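Local coordinates for CELL division control protein 6 (Pyrobaculum aerophilum, PDB 1FNN) that binds ADP and magnesium as a AAA+ protein of the Cdc6/Cdc18 family and probably takes part in regulating DNA replication, at residues 42-47 against 180-185. Numbering follows the deposited sequence.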
ATOM      1  N   HIS A  42      -2.782  -7.592 -33.767  1.00 44.88           N
ATOM      2  CA  HIS A  42      -2.401  -8.919 -34.296  1.00 45.60           C
ATOM      3  C   HIS A  42      -2.536 -10.042 -33.293  1.00 46.12           C
ATOM      4  O   HIS A  42      -2.428 -11.211 -33.681  1.00 48.23           O
ATOM      5  CB  HIS A  42      -0.944  -8.847 -34.798  1.00 48.97           C
ATOM      6  CG  HIS A  42      -0.826  -7.720 -35.789  1.00 50.66           C
ATOM      7  ND1 HIS A  42      -1.406  -7.841 -37.041  1.00 59.67           N
ATOM      8  CD2 HIS A  42      -0.248  -6.509 -35.754  1.00 52.83           C
ATOM      9  CE1 HIS A  42      -1.179  -6.739 -37.736  1.00 59.65           C
ATOM     10  NE2 HIS A  42      -0.479  -5.915 -36.976  1.00 55.69           N
ATOM     11  N   HIS A  43      -2.751  -9.750 -32.008  1.00 42.70           N
ATOM     12  CA  HIS A  43      -3.088 -10.786 -31.024  1.00 39.53           C
ATOM     13  C   HIS A  43      -3.761 -10.087 -29.837  1.00 41.00           C
ATOM     14  O   HIS A  43      -3.886  -8.866 -29.891  1.00 37.00           O
ATOM     15  CB  HIS A  43      -1.821 -11.504 -30.534  1.00 37.90           C
ATOM     16  CG  HIS A  43      -1.075 -10.891 -29.385  1.00 37.64           C
ATOM     17  ND1 HIS A  43      -0.187  -9.862 -29.518  1.00 38.85           N
ATOM     18  CD2 HIS A  43      -1.104 -11.195 -28.046  1.00 37.66           C
ATOM     19  CE1 HIS A  43       0.341  -9.505 -28.340  1.00 33.86           C
ATOM     20  NE2 HIS A  43      -0.225 -10.319 -27.448  1.00 36.20           N
ATOM     21  N   TYR A  44      -4.347 -10.829 -28.922  1.00 40.11           N
ATOM     22  CA  TYR A  44      -5.077 -10.277 -27.802  1.00 42.82           C
ATOM     23  C   TYR A  44      -4.244 -10.354 -26.526  1.00 41.34           C
ATOM     24  O   TYR A  44      -4.177 -11.407 -25.902  1.00 40.50           O
ATOM     25  CB  TYR A  44      -6.336 -11.120 -27.634  1.00 40.18           C
ATOM     26  CG  TYR A  44      -7.212 -10.845 -26.435  1.00 42.49           C
ATOM     27  CD1 TYR A  44      -8.039 -11.868 -25.966  1.00 42.40           C
ATOM     28  CD2 TYR A  44      -7.233  -9.623 -25.771  1.00 36.12           C
ATOM     29  CE1 TYR A  44      -8.865 -11.671 -24.868  1.00 44.60           C
ATOM     30  CE2 TYR A  44      -8.052  -9.430 -24.683  1.00 39.25           C
ATOM     31  CZ  TYR A  44      -8.861 -10.444 -24.235  1.00 43.03           C
ATOM     32  OH  TYR A  44      -9.680 -10.254 -23.149  1.00 44.48           O
ATOM     33  N   PRO A  45      -3.659  -9.241 -26.128  1.00 40.73           N
ATOM     34  CA  PRO A  45      -2.867  -9.200 -24.901  1.00 38.83           C
ATOM     35  C   PRO A  45      -3.773  -9.108 -23.693  1.00 43.38           C
ATOM     36  O   PRO A  45      -4.720  -8.313 -23.693  1.00 39.57           O
ATOM     37  CB  PRO A  45      -2.020  -7.960 -25.038  1.00 39.81           C
ATOM     38  CG  PRO A  45      -2.313  -7.358 -26.365  1.00 39.18           C
ATOM     39  CD  PRO A  45      -3.596  -7.945 -26.834  1.00 34.96           C
ATOM     40  N   ARG A  46      -3.546  -9.942 -22.671  1.00 40.05           N
ATOM     41  CA  ARG A  46      -4.294  -9.804 -21.434  1.00 39.85           C
ATOM     42  C   ARG A  46      -3.422 -10.197 -20.237  1.00 47.54           C
ATOM     43  O   ARG A  46      -2.490 -10.994 -20.428  1.00 47.10           O
ATOM     44  CB  ARG A  46      -5.656 -10.429 -21.434  1.00 45.33           C
ATOM     45  CG  ARG A  46      -5.917 -11.847 -21.837  1.00 51.69           C
ATOM     46  CD  ARG A  46      -5.410 -12.248 -23.227  1.00 48.41           C
ATOM     47  NE  ARG A  46      -5.741 -13.627 -23.454  1.00 60.14           N
ATOM     48  CZ  ARG A  46      -5.360 -14.472 -24.383  1.00 57.13           C
ATOM     49  NH1 ARG A  46      -4.520 -14.104 -25.336  1.00 61.07           N
ATOM     50  NH2 ARG A  46      -5.870 -15.693 -24.292  1.00 64.54           N
ATOM     51  N   ALA A  47      -3.525  -9.431 -19.135  1.00 45.42           N
ATOM     52  CA  ALA A  47      -2.805  -9.757 -17.902  1.00 44.80           C
ATOM     53  C   ALA A  47      -3.745  -9.550 -16.700  1.00 47.04           C
ATOM     54  O   ALA A  47      -4.677  -8.752 -16.753  1.00 40.30           O
ATOM     55  CB  ALA A  47      -1.624  -8.821 -17.713  1.00 43.94           C
ATOM     56  N   ARG A 180     -11.829 -18.201 -17.316  1.00 55.81           N
ATOM     57  CA  ARG A 180     -10.610 -18.285 -16.538  1.00 54.95           C
ATOM     58  C   ARG A 180      -9.451 -18.692 -17.435  1.00 57.11           C
ATOM     59  O   ARG A 180      -8.346 -18.177 -17.277  1.00 57.17           O
ATOM     60  CB  ARG A 180     -10.709 -19.297 -15.390  1.00 67.85           C
ATOM     61  CG  ARG A 180      -9.732 -19.031 -14.266  1.00 67.23           C
ATOM     62  CD  ARG A 180      -9.329 -20.227 -13.463  1.00 81.39           C
ATOM     63  NE  ARG A 180     -10.230 -20.916 -12.597  1.00 86.76           N
ATOM     64  CZ  ARG A 180     -11.366 -21.563 -12.711  1.00 93.51           C
ATOM     65  NH1 ARG A 180     -11.997 -21.717 -13.864  1.00101.10           N
ATOM     66  NH2 ARG A 180     -11.957 -22.107 -11.647  1.00 96.13           N
ATOM     67  N   GLY A 181      -9.714 -19.540 -18.416  1.00 60.77           N
ATOM     68  CA  GLY A 181      -8.728 -19.979 -19.382  1.00 66.81           C
ATOM     69  C   GLY A 181      -8.023 -18.853 -20.120  1.00 66.79           C
ATOM     70  O   GLY A 181      -6.819 -18.930 -20.390  1.00 68.17           O
ATOM     71  N   ILE A 182      -8.730 -17.781 -20.451  1.00 68.19           N
ATOM     72  CA  ILE A 182      -8.138 -16.646 -21.169  1.00 63.64           C
ATOM     73  C   ILE A 182      -7.108 -15.879 -20.368  1.00 64.36           C
ATOM     74  O   ILE A 182      -6.043 -15.518 -20.881  1.00 66.22           O
ATOM     75  CB  ILE A 182      -9.285 -15.741 -21.642  1.00 58.84           C
ATOM     76  CG1 ILE A 182     -10.239 -16.558 -22.523  1.00 62.47           C
ATOM     77  CG2 ILE A 182      -8.738 -14.511 -22.350  1.00 57.47           C
ATOM     78  CD1 ILE A 182     -11.563 -15.903 -22.827  1.00 56.97           C
ATOM     79  N   MET A 183      -7.334 -15.552 -19.112  1.00 64.03           N
ATOM     80  CA  MET A 183      -6.451 -14.758 -18.280  1.00 64.88           C
ATOM     81  C   MET A 183      -5.360 -15.449 -17.468  1.00 68.09           C
ATOM     82  O   MET A 183      -4.600 -14.718 -16.791  1.00 68.38           O
ATOM     83  CB  MET A 183      -7.324 -14.107 -17.165  1.00 54.94           C
ATOM     84  CG  MET A 183      -8.514 -13.344 -17.767  1.00 64.66           C
ATOM     85  SD  MET A 183      -7.874 -11.878 -18.603  1.00 63.02           S
ATOM     86  CE  MET A 183      -8.826 -11.771 -20.080  1.00 70.57           C
ATOM     87  N   GLY A 184      -5.446 -16.754 -17.266  1.00 64.81           N
ATOM     88  CA  GLY A 184      -4.538 -17.441 -16.363  1.00 65.87           C
ATOM     89  C   GLY A 184      -3.185 -17.610 -17.028  1.00 67.52           C
ATOM     90  O   GLY A 184      -3.057 -17.679 -18.247  1.00 68.05           O
ATOM     91  N   LYS A 185      -2.137 -17.466 -16.234  1.00 68.83           N
ATOM     92  CA  LYS A 185      -0.771 -17.533 -16.720  1.00 69.74           C
ATOM     93  C   LYS A 185      -0.318 -16.253 -17.402  1.00 65.33           C
ATOM     94  O   LYS A 185       0.743 -16.258 -18.055  1.00 68.79           O
ATOM     95  CB  LYS A 185      -0.520 -18.746 -17.619  1.00 82.03           C
ATOM     96  CG  LYS A 185       0.914 -19.266 -17.436  1.00 91.21           C
ATOM     97  CD  LYS A 185       0.929 -20.783 -17.627  1.00 98.23           C
ATOM     98  CE  LYS A 185       1.865 -21.439 -16.623  1.00101.39           C
ATOM     99  NZ  LYS A 185       1.596 -22.900 -16.505  1.00108.11           N
TER
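Arg46 meets Ile182 and Met183 where the first residues of an inner strand in the parallel sheet of a AAA+ P-loop ATPase domain pass helix 177-183. The contact illustrates how a long polar side chain can serve two surfaces, its methylenes going to apolar atoms and its head to backbone oxygens. Near the strand, the methyl CE of Met183 lies 3.4 Å from CG of Arg46, with the sulfur close behind. Farther out, NE of Arg46 reaches the carbonyl O of Ile182 at 3.2 Å. This hydrogen bond is weak and bent, with 132° at the hydrogen. CG2 of the same Ile182 packs against NE of Arg46 at 3.3 Å. Tyr44 completes the first shell: its CE1 is 3.8 Å from Ile182 CG2, and its OH is 3.5 Å from Met183 CE.

Behind these contacts stands a fold of the arginine back upon its own segment. With CG placed between the backbone N and carbonyl carbon (chi1 52°) and a second bend at chi2, the chain swings across the tyrosine, and CD of Arg46 lies over the centre of the Tyr44 ring, 3.7 Å above its plane.

The tyrosine is itself fixed from outside, its hydroxyl hydrogen-bonded to the backbone O of Ile146 in helix 139-148; the side chain of Ile146 also touches Ile182 and Met183. Strand 160-166 backs the group, Leu162 meeting both Tyr44 and Met183. Replacing Arg46 by alanine removes the chain beyond CB, which is likely to uncover that face of the Tyr44 ring and to leave the carbonyl oxygens of Tyr44 and Ile182 without their arginine donor. The firmer grip on the guanidinium lies within 42-47: NH1 of Arg46 donates to Tyr44 O at 2.8 Å, approaching in the carbonyl plane.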